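Local atomic coordinates of T-lymphoma invasion and metastasis-inducing protein 1 (Homo sapiens, PDB entry 4K2P), a protein that probably acts as a Rac guanine-nucleotide exchange factor, its PH-CC-Ex region binding phosphoinositides and protein partners such as Par-3. Residues N18-K23 against G226-F231; K35-W40 against F50-G55; V88-L91 against D97-L100. The protein carries 5 engineered substitutions. One frame throughout, in Å; residues are numbered along the deposited sequence. Where two conformers were deposited one is given.

Interaction 1. Residues N18-K23 against G226-F231; sequences NFLVHK and GRLGIF
Phe-19 and Leu-20 meet Leu-228 and Ile-230 in a small, wholly apolar contact where strand 10-23 of the PH domain lies against the end of helix 219-228 in the CC-Ex domain. Just 152 Å² is buried, and only side-chain carbons touch. CD2 of Leu-20 meets CD2 of Leu-228 at 4.0 Å, the two chains crossing at about a right angle. The same Leu-20 CD2 lies 4.4 Å from Ile-230 CG2, a looser approach, so this one methyl meets both residues of 226-231 that take part. Beside it, Phe-19 CZ is 4.0 Å from Ile-230 CG1, which comes at the edge of the ring and near its plane. The ring gets there because its CG stands opposite the backbone N (chi1 -174°), sending the long axis of the ring across to the helix end.

Two local backbone features shape the contact. In the strand, a classic beta bulge places Phe-19 and Leu-20 together opposite Ala-98. In the partner, Gly-229, with positive phi, is the C-prime residue of a Schellman motif: its N bonds to Gly-226 O at 3.2 Å, and Ile-230 N returns to Met-225 O. At these backbone angles a CB would be jammed against the carbonyl O of Leu-228, which calls for glycine, and this ending lets both Leu-228 and Ile-230 point at the strand. Leu-20 also packs on Ser-235 and Ala-238 of helix 233-241 and on Val-28 of strand 27-30, while Arg-227 NH1 ties the helix end to Val-28 O.

Interaction 2. Residues K35-W40 against F50-G55; sequences KWKHYW and FYESDG
Phe-50 uses two parts of its side chain on the ring of Tyr-39. Its ring edge points at the tyrosine face in a T-shaped stack, the planes at 88°. Its CB sits over that ring as a CH-pi contact, 4.3 Å from the centroid. The nearest ring atoms are Phe-50 CD2 and Tyr-39 CD2, at 3.9 Å. Glu-52 runs alongside the tyrosine in the same direction, its CG 3.8 Å from Tyr-39 CE1. Replacing this tyrosine with an alanine is likely to open a gap between Phe-50 and Glu-52 and leave the phenylalanine edge without an aromatic face.

Behind the rings, strands 37-44 and 47-51 form an antiparallel hairpin of the PH sheet. Trp-40 and Tyr-51 are a hydrogen-bonded pair: Trp-40 N gives to Tyr-51 O at 3.0 Å, and Tyr-51 N returns to Trp-40 O at 2.9 Å. Their side chains lie on one face of the sheet, CD1 of Trp-40 4.1 Å from CD1 of Tyr-51. His-67 meets Tyr-39 edge-to-face and lies against the Phe-50 ring with the planes about 20° apart. Lys-37 NZ stays 4.3 Å from Glu-52 OE2, too far for a salt bridge, so aromatic packing and backbone bonds carry the contact, while Lys-37 and, by a long weak ion pair, Lys-66 probably give Glu-52 only a diffuse attraction.

Interaction 3. Residues V88-L91 against D97-L100; sequences VFCL and DAFL
Leu-100 CD2 fits against two residues of the opposite strand, Cys-90 CB at 3.7 Å and Val-88 CG1 at 3.9 Å. The leucine reaches them because its CG lies opposite the carbonyl carbon (chi1 -64°), and its side chain crosses that of Val-88 at a slant. Next along the same face, Cys-90 SG touches Ala-98 CB at 4.0 Å. Phe-19 covers this side from strand 10-23, lying against both Cys-90 and Leu-100.

On the other face Leu-91 and Phe-99 run side by side in one direction, CD2 to CD1 at 4.2 Å. Strands 88-92 and 98-102 form a beta hairpin of the PH domain; the N-to-C directions of segments 88-91 and 98-100 are 165° apart, nearly antiparallel. The hairpin leads into helix 106-128, the C-terminal helix of the PH fold, which packs against Phe-89 and Leu-91 through Leu-109, Trp-112 and Ile-116.

Leu-91 and Phe-99 are also the hydrogen-bonded pair of the register: Leu-91 N gives to Phe-99 O at 2.9 Å and Phe-99 N to Leu-91 O at 2.8 Å. Phe-99 O also takes a CA-H...O contact from Cys-90, CA to O 3.2 Å. At the turn end the chain becomes polar: Asp-97 OD1 bonds to His-22 ND1, and its backbone N to Asn-93 OD1.

In the fold
Interaction 3 is the buried one, and interactions 1 and 2 are only partly buried. All three reach the same antiparallel sheet. Interactions 2 and 3 each close a hairpin by backbone hydrogen bonds, whereas interaction 1 joins segments over 200 residues apart, one in the PH domain and one in the CC-Ex domain, by side chains alone. Interactions 1 and 3 touch directly: Phe-19 N meets Ala-98 O at 3.0 Å across the neighbouring strands 10-23 and 98-102. Trp-36 links interactions 2 and 3, its CH2 3.6 Å from Leu-100 CB. Interaction 3 is mainly aliphatic, while interaction 2, whose centre is about 24 Å from the centre of the chain, mixes aromatic rings with charged side chains.

Interaction 1. Residues N18-K23 against G226-F231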
ATOM      1  N   ASN A  18      -6.063   3.247 -14.138  1.00 26.92           N
ATOM      2  CA  ASN A  18      -6.695   2.797 -12.891  1.00 28.90           C
ATOM      3  C   ASN A  18      -6.689   1.275 -12.808  1.00 24.56           C
ATOM      4  O   ASN A  18      -6.927   0.599 -13.800  1.00 24.20           O
ATOM      5  CB  ASN A  18      -8.116   3.329 -12.772  1.00 34.72           C
ATOM      6  CG  ASN A  18      -8.163   4.839 -12.685  1.00 40.28           C
ATOM      7  OD1 ASN A  18      -7.214   5.473 -12.240  1.00 39.33           O
ATOM      8  ND2 ASN A  18      -9.284   5.416 -13.078  1.00 46.45           N
ATOM      9  N   PHE A  19      -6.418   0.745 -11.621  1.00 24.46           N
ATOM     10  CA  PHE A  19      -6.164  -0.680 -11.453  1.00 23.08           C
ATOM     11  C   PHE A  19      -7.168  -1.354 -10.502  1.00 24.51           C
ATOM     12  O   PHE A  19      -7.839  -2.315 -10.883  1.00 24.65           O
ATOM     13  CB  PHE A  19      -4.733  -0.880 -10.957  1.00 22.15           C
ATOM     14  CG  PHE A  19      -4.313  -2.316 -10.885  1.00 25.00           C
ATOM     15  CD1 PHE A  19      -4.550  -3.174 -11.947  1.00 30.15           C
ATOM     16  CD2 PHE A  19      -3.656  -2.804  -9.770  1.00 25.75           C
ATOM     17  CE1 PHE A  19      -4.165  -4.496 -11.886  1.00 33.19           C
ATOM     18  CE2 PHE A  19      -3.265  -4.121  -9.706  1.00 29.50           C
ATOM     19  CZ  PHE A  19      -3.519  -4.971 -10.764  1.00 32.79           C
ATOM     20  N   LEU A  20      -7.248  -0.860  -9.271  1.00 23.61           N
ATOM     21  CA  LEU A  20      -8.249  -1.309  -8.301  1.00 22.91           C
ATOM     22  C   LEU A  20      -9.025  -0.088  -7.819  1.00 24.19           C
ATOM     23  O   LEU A  20      -8.490   1.019  -7.802  1.00 22.88           O
ATOM     24  CB  LEU A  20      -7.598  -2.032  -7.124  1.00 20.62           C
ATOM     25  CG  LEU A  20      -6.761  -3.250  -7.505  1.00 21.61           C
ATOM     26  CD1 LEU A  20      -5.938  -3.748  -6.341  1.00 20.65           C
ATOM     27  CD2 LEU A  20      -7.667  -4.364  -8.034  1.00 25.09           C
ATOM     28  N   VAL A  21     -10.282  -0.298  -7.435  1.00 24.20           N
ATOM     29  CA  VAL A  21     -11.182   0.781  -7.046  1.00 26.41           C
ATOM     30  C   VAL A  21     -11.957   0.403  -5.789  1.00 25.58           C
ATOM     31  O   VAL A  21     -12.530  -0.691  -5.707  1.00 24.39           O
ATOM     32  CB  VAL A  21     -12.194   1.121  -8.159  1.00 32.35           C
ATOM     33  CG1 VAL A  21     -13.154   2.204  -7.694  1.00 34.71           C
ATOM     34  CG2 VAL A  21     -11.479   1.592  -9.406  1.00 35.03           C
ATOM     35  N   HIS A  22     -11.978   1.303  -4.809  0.53 23.87           N
ATOM     36  CA  HIS A  22     -12.710   1.058  -3.574  0.53 27.31           C
ATOM     37  C   HIS A  22     -14.173   1.456  -3.759  0.53 27.33           C
ATOM     38  O   HIS A  22     -14.493   2.484  -4.350  0.53 29.42           O
ATOM     39  CB  HIS A  22     -12.064   1.796  -2.386  0.53 27.41           C
ATOM     40  CG  HIS A  22     -12.391   3.256  -2.300  0.53 30.44           C
ATOM     41  ND1 HIS A  22     -12.248   4.123  -3.362  0.53 33.02           N
ATOM     42  CD2 HIS A  22     -12.819   4.010  -1.259  0.53 32.44           C
ATOM     43  CE1 HIS A  22     -12.593   5.342  -2.985  0.53 34.39           C
ATOM     44  NE2 HIS A  22     -12.942   5.300  -1.712  0.53 34.27           N
ATOM     45  N   LYS A  23     -15.044   0.587  -3.262  1.00 29.30           N
ATOM     46  CA  LYS A  23     -16.489   0.704  -3.375  1.00 31.41           C
ATOM     47  C   LYS A  23     -17.099   0.613  -1.982  1.00 32.26           C
ATOM     48  O   LYS A  23     -16.422   0.231  -1.028  1.00 32.59           O
ATOM     49  CB  LYS A  23     -17.053  -0.400  -4.279  1.00 34.49           C
ATOM     50  CG  LYS A  23     -16.509  -0.407  -5.694  1.00 36.24           C
ATOM     51  CD  LYS A  23     -16.982   0.816  -6.457  1.00 41.64           C
ATOM     52  CE  LYS A  23     -16.713   0.688  -7.943  1.00 46.25           C
ATOM     53  NZ  LYS A  23     -17.688  -0.220  -8.606  1.00 52.66           N
ATOM     54  N   GLY A 226      -8.437 -13.645  -5.361  1.00 32.62           N
ATOM     55  CA  GLY A 226      -8.819 -14.492  -6.474  1.00 34.97           C
ATOM     56  C   GLY A 226      -9.945 -13.851  -7.265  1.00 35.27           C
ATOM     57  O   GLY A 226      -9.960 -13.881  -8.496  1.00 36.79           O
ATOM     58  N   ARG A 227     -10.880 -13.241  -6.545  1.00 34.99           N
ATOM     59  CA  ARG A 227     -12.001 -12.556  -7.168  1.00 38.34           C
ATOM     60  C   ARG A 227     -11.498 -11.372  -7.999  1.00 37.48           C
ATOM     61  O   ARG A 227     -12.016 -11.100  -9.077  1.00 39.80           O
ATOM     62  CB  ARG A 227     -12.993 -12.098  -6.098  1.00 42.60           C
ATOM     63  CG  ARG A 227     -14.118 -11.210  -6.601  1.00 47.96           C
ATOM     64  CD  ARG A 227     -15.031 -10.783  -5.457  1.00 51.05           C
ATOM     65  NE  ARG A 227     -14.278 -10.113  -4.399  1.00 50.33           N
ATOM     66  CZ  ARG A 227     -13.759  -8.894  -4.505  1.00 48.46           C
ATOM     67  NH1 ARG A 227     -13.896  -8.208  -5.638  1.00 46.12           N
ATOM     68  NH2 ARG A 227     -13.087  -8.368  -3.486  1.00 48.53           N
ATOM     69  N   LEU A 228     -10.484 -10.679  -7.491  1.00 33.43           N
ATOM     70  CA  LEU A 228      -9.911  -9.528  -8.179  1.00 32.43           C
ATOM     71  C   LEU A 228      -9.080  -9.905  -9.403  1.00 35.57           C
ATOM     72  O   LEU A 228      -8.870  -9.076 -10.287  1.00 40.50           O
ATOM     73  CB  LEU A 228      -9.028  -8.728  -7.222  1.00 26.85           C
ATOM     74  CG  LEU A 228      -9.705  -7.930  -6.122  1.00 25.29           C
ATOM     75  CD1 LEU A 228      -8.643  -7.351  -5.217  1.00 23.47           C
ATOM     76  CD2 LEU A 228     -10.573  -6.842  -6.719  1.00 26.90           C
ATOM     77  N   GLY A 229      -8.603 -11.144  -9.453  1.00 33.06           N
ATOM     78  CA  GLY A 229      -7.772 -11.575 -10.561  1.00 32.97           C
ATOM     79  C   GLY A 229      -6.313 -11.191 -10.394  1.00 33.21           C
ATOM     80  O   GLY A 229      -5.569 -11.144 -11.372  1.00 37.51           O
ATOM     81  N   ILE A 230      -5.903 -10.882  -9.167  1.00 29.89           N
ATOM     82  CA  ILE A 230      -4.525 -10.472  -8.917  1.00 28.63           C
ATOM     83  C   ILE A 230      -4.090 -10.818  -7.486  1.00 25.61           C
ATOM     84  O   ILE A 230      -4.762 -10.476  -6.527  1.00 27.22           O
ATOM     85  CB  ILE A 230      -4.350  -8.941  -9.191  1.00 52.97           C
ATOM     86  CG1 ILE A 230      -2.939  -8.459  -8.845  1.00 51.28           C
ATOM     87  CG2 ILE A 230      -5.409  -8.123  -8.457  1.00 52.19           C
ATOM     88  CD1 ILE A 230      -1.860  -9.092  -9.687  1.00 53.05           C
ATOM     89  N   PHE A 231      -2.971 -11.532  -7.378  1.00 27.73           N
ATOM     90  CA  PHE A 231      -2.319 -11.838  -6.110  1.00 28.80           C
ATOM     91  C   PHE A 231      -0.998 -11.105  -6.076  1.00 29.26           C
ATOM     92  O   PHE A 231      -0.029 -11.529  -6.701  1.00 30.60           O
ATOM     93  CB  PHE A 231      -2.062 -13.339  -5.942  1.00 33.38           C
ATOM     94  CG  PHE A 231      -3.303 -14.169  -5.851  1.00 34.56           C
ATOM     95  CD1 PHE A 231      -4.020 -14.498  -6.989  1.00 38.55           C
ATOM     96  CD2 PHE A 231      -3.745 -14.636  -4.625  1.00 32.52           C
ATOM     97  CE1 PHE A 231      -5.163 -15.278  -6.903  1.00 40.91           C
ATOM     98  CE2 PHE A 231      -4.886 -15.415  -4.532  1.00 35.05           C
ATOM     99  CZ  PHE A 231      -5.599 -15.731  -5.668  1.00 38.76           C
TER

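Interaction 2. Residues K35-W40 against F50-G55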
ATOM      1  N   LYS A  35      -7.703   1.627 -21.701  1.00 43.55           N
ATOM      2  CA  LYS A  35      -6.415   1.970 -22.269  1.00 40.32           C
ATOM      3  C   LYS A  35      -5.624   2.792 -21.264  1.00 35.30           C
ATOM      4  O   LYS A  35      -6.179   3.366 -20.324  1.00 32.32           O
ATOM      5  CB  LYS A  35      -6.575   2.779 -23.563  1.00 42.93           C
ATOM      6  CG  LYS A  35      -7.288   2.067 -24.705  1.00 48.85           C
ATOM      7  CD  LYS A  35      -7.131   2.853 -26.001  1.00 53.42           C
ATOM      8  CE  LYS A  35      -7.604   2.067 -27.218  1.00 59.98           C
ATOM      9  NZ  LYS A  35      -9.081   1.878 -27.266  1.00 64.82           N
ATOM     10  N   TRP A  36      -4.313   2.804 -21.461  1.00 34.44           N
ATOM     11  CA  TRP A  36      -3.419   3.697 -20.755  1.00 30.83           C
ATOM     12  C   TRP A  36      -3.678   5.115 -21.249  1.00 30.35           C
ATOM     13  O   TRP A  36      -4.093   5.302 -22.393  1.00 27.09           O
ATOM     14  CB  TRP A  36      -1.966   3.302 -21.002  1.00 32.01           C
ATOM     15  CG  TRP A  36      -1.578   1.968 -20.438  1.00 31.48           C
ATOM     16  CD1 TRP A  36      -1.750   0.745 -21.022  1.00 34.71           C
ATOM     17  CD2 TRP A  36      -0.900   1.728 -19.200  1.00 29.15           C
ATOM     18  NE1 TRP A  36      -1.247  -0.243 -20.209  1.00 34.06           N
ATOM     19  CE2 TRP A  36      -0.713   0.336 -19.087  1.00 31.66           C
ATOM     20  CE3 TRP A  36      -0.438   2.556 -18.171  1.00 26.00           C
ATOM     21  CZ2 TRP A  36      -0.091  -0.246 -17.989  1.00 31.34           C
ATOM     22  CZ3 TRP A  36       0.178   1.979 -17.083  1.00 25.29           C
ATOM     23  CH2 TRP A  36       0.347   0.592 -16.998  1.00 28.56           C
ATOM     24  N   LYS A  37      -3.464   6.102 -20.380  1.00 31.33           N
ATOM     25  CA  LYS A  37      -3.535   7.519 -20.756  1.00 34.76           C
ATOM     26  C   LYS A  37      -2.281   8.216 -20.238  1.00 30.03           C
ATOM     27  O   LYS A  37      -1.804   7.893 -19.159  1.00 28.58           O
ATOM     28  CB  LYS A  37      -4.784   8.189 -20.174  1.00 41.03           C
ATOM     29  CG  LYS A  37      -6.074   7.899 -20.931  1.00 51.01           C
ATOM     30  CD  LYS A  37      -7.270   8.638 -20.323  1.00 59.38           C
ATOM     31  CE  LYS A  37      -7.201  10.152 -20.534  1.00 64.11           C
ATOM     32  NZ  LYS A  37      -7.535  10.544 -21.935  1.00 68.61           N
ATOM     33  N   HIS A  38      -1.741   9.162 -20.995  1.00 29.66           N
ATOM     34  CA  HIS A  38      -0.537   9.853 -20.549  1.00 26.73           C
ATOM     35  C   HIS A  38      -0.876  11.149 -19.808  1.00 24.43           C
ATOM     36  O   HIS A  38      -1.810  11.870 -20.150  1.00 24.97           O
ATOM     37  CB  HIS A  38       0.402  10.124 -21.735  1.00 26.34           C
ATOM     38  CG  HIS A  38       0.020  11.303 -22.572  1.00 25.24           C
ATOM     39  ND1 HIS A  38      -1.149  11.360 -23.298  1.00 27.24           N
ATOM     40  CD2 HIS A  38       0.678  12.461 -22.828  1.00 23.34           C
ATOM     41  CE1 HIS A  38      -1.208  12.512 -23.943  1.00 27.85           C
ATOM     42  NE2 HIS A  38      -0.112  13.198 -23.673  1.00 25.29           N
ATOM     43  N   TYR A  39      -0.096  11.422 -18.775  1.00 21.23           N
ATOM     44  CA  TYR A  39      -0.216  12.641 -18.000  1.00 22.06           C
ATOM     45  C   TYR A  39       1.163  13.140 -17.637  1.00 21.38           C
ATOM     46  O   TYR A  39       2.107  12.367 -17.558  1.00 24.11           O
ATOM     47  CB  TYR A  39      -0.992  12.408 -16.706  1.00 21.29           C
ATOM     48  CG  TYR A  39      -2.441  12.058 -16.857  1.00 24.96           C
ATOM     49  CD1 TYR A  39      -3.391  13.042 -17.057  1.00 29.62           C
ATOM     50  CD2 TYR A  39      -2.869  10.740 -16.755  1.00 26.90           C
ATOM     51  CE1 TYR A  39      -4.730  12.726 -17.173  1.00 33.82           C
ATOM     52  CE2 TYR A  39      -4.203  10.416 -16.866  1.00 31.30           C
ATOM     53  CZ  TYR A  39      -5.129  11.413 -17.075  1.00 34.54           C
ATOM     54  OH  TYR A  39      -6.462  11.093 -17.192  1.00 37.69           O
ATOM     55  N   TRP A  40       1.274  14.436 -17.418  1.00 22.27           N
ATOM     56  CA  TRP A  40       2.355  14.973 -16.616  1.00 21.82           C
ATOM     57  C   TRP A  40       1.958  14.804 -15.144  1.00 21.75           C
ATOM     58  O   TRP A  40       0.954  15.338 -14.698  1.00 23.88           O
ATOM     59  CB  TRP A  40       2.609  16.435 -16.946  1.00 23.54           C
ATOM     60  CG  TRP A  40       3.779  17.002 -16.228  1.00 23.68           C
ATOM     61  CD1 TRP A  40       3.755  17.840 -15.150  1.00 25.97           C
ATOM     62  CD2 TRP A  40       5.157  16.769 -16.525  1.00 23.03           C
ATOM     63  NE1 TRP A  40       5.035  18.147 -14.767  1.00 26.46           N
ATOM     64  CE2 TRP A  40       5.914  17.501 -15.594  1.00 24.84           C
ATOM     65  CE3 TRP A  40       5.825  16.014 -17.493  1.00 23.28           C
ATOM     66  CZ2 TRP A  40       7.307  17.499 -15.598  1.00 27.35           C
ATOM     67  CZ3 TRP A  40       7.206  16.011 -17.493  1.00 25.12           C
ATOM     68  CH2 TRP A  40       7.934  16.746 -16.555  1.00 25.79           C
ATOM     69  N   PHE A  50      -2.275  15.348 -11.680  1.00 28.74           N
ATOM     70  CA  PHE A  50      -2.237  14.859 -13.051  1.00 27.30           C
ATOM     71  C   PHE A  50      -2.657  15.967 -13.993  1.00 26.88           C
ATOM     72  O   PHE A  50      -3.752  16.503 -13.866  1.00 29.61           O
ATOM     73  CB  PHE A  50      -3.153  13.644 -13.207  1.00 28.01           C
ATOM     74  CG  PHE A  50      -2.746  12.467 -12.370  1.00 29.22           C
ATOM     75  CD1 PHE A  50      -2.893  12.490 -11.003  1.00 32.62           C
ATOM     76  CD2 PHE A  50      -2.234  11.331 -12.958  1.00 30.39           C
ATOM     77  CE1 PHE A  50      -2.516  11.405 -10.235  1.00 34.81           C
ATOM     78  CE2 PHE A  50      -1.857  10.243 -12.192  1.00 32.43           C
ATOM     79  CZ  PHE A  50      -2.002  10.281 -10.833  1.00 33.87           C
ATOM     80  N   TYR A  51      -1.770  16.307 -14.928  1.00 26.47           N
ATOM     81  CA  TYR A  51      -1.982  17.396 -15.882  1.00 26.88           C
ATOM     82  C   TYR A  51      -2.025  16.843 -17.307  1.00 26.95           C
ATOM     83  O   TYR A  51      -1.273  15.923 -17.635  1.00 26.56           O
ATOM     84  CB  TYR A  51      -0.859  18.432 -15.801  1.00 28.88           C
ATOM     85  CG  TYR A  51      -0.660  19.130 -14.465  1.00 29.24           C
ATOM     86  CD1 TYR A  51       0.113  18.554 -13.462  1.00 28.34           C
ATOM     87  CD2 TYR A  51      -1.191  20.394 -14.233  1.00 30.93           C
ATOM     88  CE1 TYR A  51       0.316  19.203 -12.252  1.00 29.53           C
ATOM     89  CE2 TYR A  51      -0.989  21.045 -13.034  1.00 31.11           C
ATOM     90  CZ  TYR A  51      -0.233  20.450 -12.051  1.00 32.55           C
ATOM     91  OH  TYR A  51      -0.036  21.101 -10.857  1.00 37.87           O
ATOM     92  N   GLU A  52      -2.906  17.381 -18.145  1.00 34.18           N
ATOM     93  CA  GLU A  52      -2.884  17.082 -19.576  1.00 37.16           C
ATOM     94  C   GLU A  52      -2.193  18.186 -20.354  1.00 35.29           C
ATOM     95  O   GLU A  52      -2.345  19.370 -20.045  1.00 37.04           O
ATOM     96  CB  GLU A  52      -4.300  16.888 -20.120  1.00 46.10           C
ATOM     97  CG  GLU A  52      -4.976  15.607 -19.648  1.00 52.13           C
ATOM     98  CD  GLU A  52      -6.354  15.406 -20.261  1.00 60.13           C
ATOM     99  OE1 GLU A  52      -6.807  16.278 -21.039  1.00 62.39           O
ATOM    100  OE2 GLU A  52      -6.986  14.369 -19.964  1.00 63.66           O
ATOM    101  N   SER A  53      -1.440  17.791 -21.373  1.00 33.42           N
ATOM    102  CA  SER A  53      -0.822  18.747 -22.287  1.00 35.79           C
ATOM    103  C   SER A  53      -1.844  19.335 -23.252  1.00 38.95           C
ATOM    104  O   SER A  53      -2.697  18.610 -23.758  1.00 40.37           O
ATOM    105  CB  SER A  53       0.305  18.072 -23.069  1.00 35.70           C
ATOM    106  OG  SER A  53       0.956  18.997 -23.909  1.00 36.73           O
ATOM    107  N   ASP A  54      -1.759  20.641 -23.504  1.00 40.18           N
ATOM    108  CA  ASP A  54      -2.595  21.280 -24.522  1.00 44.36           C
ATOM    109  C   ASP A  54      -1.889  21.275 -25.884  1.00 47.39           C
ATOM    110  O   ASP A  54      -2.382  21.852 -26.856  1.00 50.67           O
ATOM    111  CB  ASP A  54      -2.964  22.712 -24.107  1.00 46.08           C
ATOM    112  CG  ASP A  54      -1.776  23.654 -24.103  1.00 47.95           C
ATOM    113  OD1 ASP A  54      -0.631  23.188 -24.257  1.00 48.93           O
ATOM    114  OD2 ASP A  54      -1.987  24.871 -23.927  1.00 48.82           O
ATOM    115  N   GLY A  55      -0.726  20.629 -25.937  1.00 46.21           N
ATOM    116  CA  GLY A  55      -0.008  20.417 -27.184  1.00 48.70           C
ATOM    117  C   GLY A  55       0.807  21.588 -27.711  1.00 51.08           C
ATOM    118  O   GLY A  55       1.333  21.521 -28.824  1.00 55.40           O
TER

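Interaction 3. Residues V88-L91 against D97-L100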
ATOM      1  N   VAL A  88       6.739  -0.776 -15.271  1.00 27.11           N
ATOM      2  CA  VAL A  88       5.472  -0.513 -14.613  1.00 24.24           C
ATOM      3  C   VAL A  88       5.668  -0.539 -13.098  1.00 22.69           C
ATOM      4  O   VAL A  88       6.404  -1.374 -12.586  1.00 23.05           O
ATOM      5  CB  VAL A  88       4.396  -1.548 -15.025  1.00 24.61           C
ATOM      6  CG1 VAL A  88       3.088  -1.308 -14.287  1.00 20.20           C
ATOM      7  CG2 VAL A  88       4.172  -1.496 -16.521  1.00 27.72           C
ATOM      8  N   PHE A  89       5.073   0.416 -12.395  1.00 21.80           N
ATOM      9  CA  PHE A  89       4.932   0.325 -10.941  1.00 23.25           C
ATOM     10  C   PHE A  89       3.492   0.602 -10.552  1.00 21.04           C
ATOM     11  O   PHE A  89       2.737   1.155 -11.333  1.00 20.34           O
ATOM     12  CB  PHE A  89       5.897   1.267 -10.212  1.00 23.93           C
ATOM     13  CG  PHE A  89       5.790   2.722 -10.607  1.00 25.04           C
ATOM     14  CD1 PHE A  89       6.457   3.207 -11.717  1.00 26.99           C
ATOM     15  CD2 PHE A  89       5.080   3.616  -9.820  1.00 23.14           C
ATOM     16  CE1 PHE A  89       6.381   4.551 -12.058  1.00 27.61           C
ATOM     17  CE2 PHE A  89       5.005   4.947 -10.151  1.00 23.95           C
ATOM     18  CZ  PHE A  89       5.658   5.420 -11.269  1.00 25.18           C
ATOM     19  N   CYS A  90       3.116   0.188  -9.343  1.00 21.61           N
ATOM     20  CA  CYS A  90       1.734   0.225  -8.887  1.00 21.56           C
ATOM     21  C   CYS A  90       1.672   0.923  -7.537  1.00 21.42           C
ATOM     22  O   CYS A  90       2.390   0.548  -6.610  1.00 19.45           O
ATOM     23  CB  CYS A  90       1.157  -1.190  -8.782  1.00 23.38           C
ATOM     24  SG  CYS A  90      -0.551  -1.269  -8.177  1.00 26.59           S
ATOM     25  N   LEU A  91       0.854   1.966  -7.441  1.00 20.45           N
ATOM     26  CA  LEU A  91       0.588   2.622  -6.167  1.00 20.12           C
ATOM     27  C   LEU A  91      -0.741   2.145  -5.629  1.00 18.30           C
ATOM     28  O   LEU A  91      -1.736   2.164  -6.337  1.00 18.13           O
ATOM     29  CB  LEU A  91       0.580   4.150  -6.322  1.00 20.60           C
ATOM     30  CG  LEU A  91       0.430   4.959  -5.022  1.00 22.25           C
ATOM     31  CD1 LEU A  91       1.179   6.271  -5.100  1.00 25.92           C
ATOM     32  CD2 LEU A  91      -1.026   5.235  -4.688  1.00 23.51           C
ATOM     33  N   ASP A  97      -7.805   1.897  -3.226  1.00 25.29           N
ATOM     34  CA  ASP A  97      -7.567   2.135  -4.648  1.00 24.43           C
ATOM     35  C   ASP A  97      -6.156   1.754  -5.011  1.00 21.92           C
ATOM     36  O   ASP A  97      -5.280   1.748  -4.156  1.00 22.03           O
ATOM     37  CB  ASP A  97      -7.759   3.610  -5.015  1.00 26.92           C
ATOM     38  CG  ASP A  97      -9.113   4.124  -4.658  1.00 34.61           C
ATOM     39  OD1 ASP A  97     -10.092   3.587  -5.200  1.00 34.31           O
ATOM     40  OD2 ASP A  97      -9.198   5.077  -3.855  1.00 41.00           O
ATOM     41  N   ALA A  98      -5.929   1.479  -6.290  1.00 21.53           N
ATOM     42  CA  ALA A  98      -4.577   1.305  -6.791  1.00 19.59           C
ATOM     43  C   ALA A  98      -4.499   1.739  -8.256  1.00 18.78           C
ATOM     44  O   ALA A  98      -5.495   1.705  -8.976  1.00 19.55           O
ATOM     45  CB  ALA A  98      -4.114  -0.132  -6.628  1.00 20.67           C
ATOM     46  N   PHE A  99      -3.303   2.133  -8.673  1.00 18.73           N
ATOM     47  CA  PHE A  99      -3.070   2.766  -9.964  1.00 22.88           C
ATOM     48  C   PHE A  99      -1.792   2.203 -10.546  1.00 22.05           C
ATOM     49  O   PHE A  99      -0.836   1.977  -9.824  1.00 22.83           O
ATOM     50  CB  PHE A  99      -2.945   4.291  -9.815  1.00 24.07           C
ATOM     51  CG  PHE A  99      -4.053   4.914  -9.022  1.00 26.05           C
ATOM     52  CD1 PHE A  99      -3.979   4.975  -7.638  1.00 25.46           C
ATOM     53  CD2 PHE A  99      -5.167   5.449  -9.654  1.00 27.25           C
ATOM     54  CE1 PHE A  99      -5.005   5.548  -6.894  1.00 26.16           C
ATOM     55  CE2 PHE A  99      -6.193   6.022  -8.911  1.00 28.15           C
ATOM     56  CZ  PHE A  99      -6.110   6.064  -7.529  1.00 27.07           C
ATOM     57  N   LEU A 100      -1.794   1.937 -11.844  1.00 22.64           N
ATOM     58  CA  LEU A 100      -0.577   1.567 -12.550  1.00 21.68           C
ATOM     59  C   LEU A 100       0.051   2.767 -13.261  1.00 19.37           C
ATOM     60  O   LEU A 100      -0.645   3.614 -13.802  1.00 18.83           O
ATOM     61  CB  LEU A 100      -0.870   0.464 -13.563  1.00 23.08           C
ATOM     62  CG  LEU A 100      -1.346  -0.870 -12.975  1.00 26.26           C
ATOM     63  CD1 LEU A 100      -1.823  -1.763 -14.088  1.00 27.49           C
ATOM     64  CD2 LEU A 100      -0.238  -1.553 -12.184  1.00 27.35           C
TER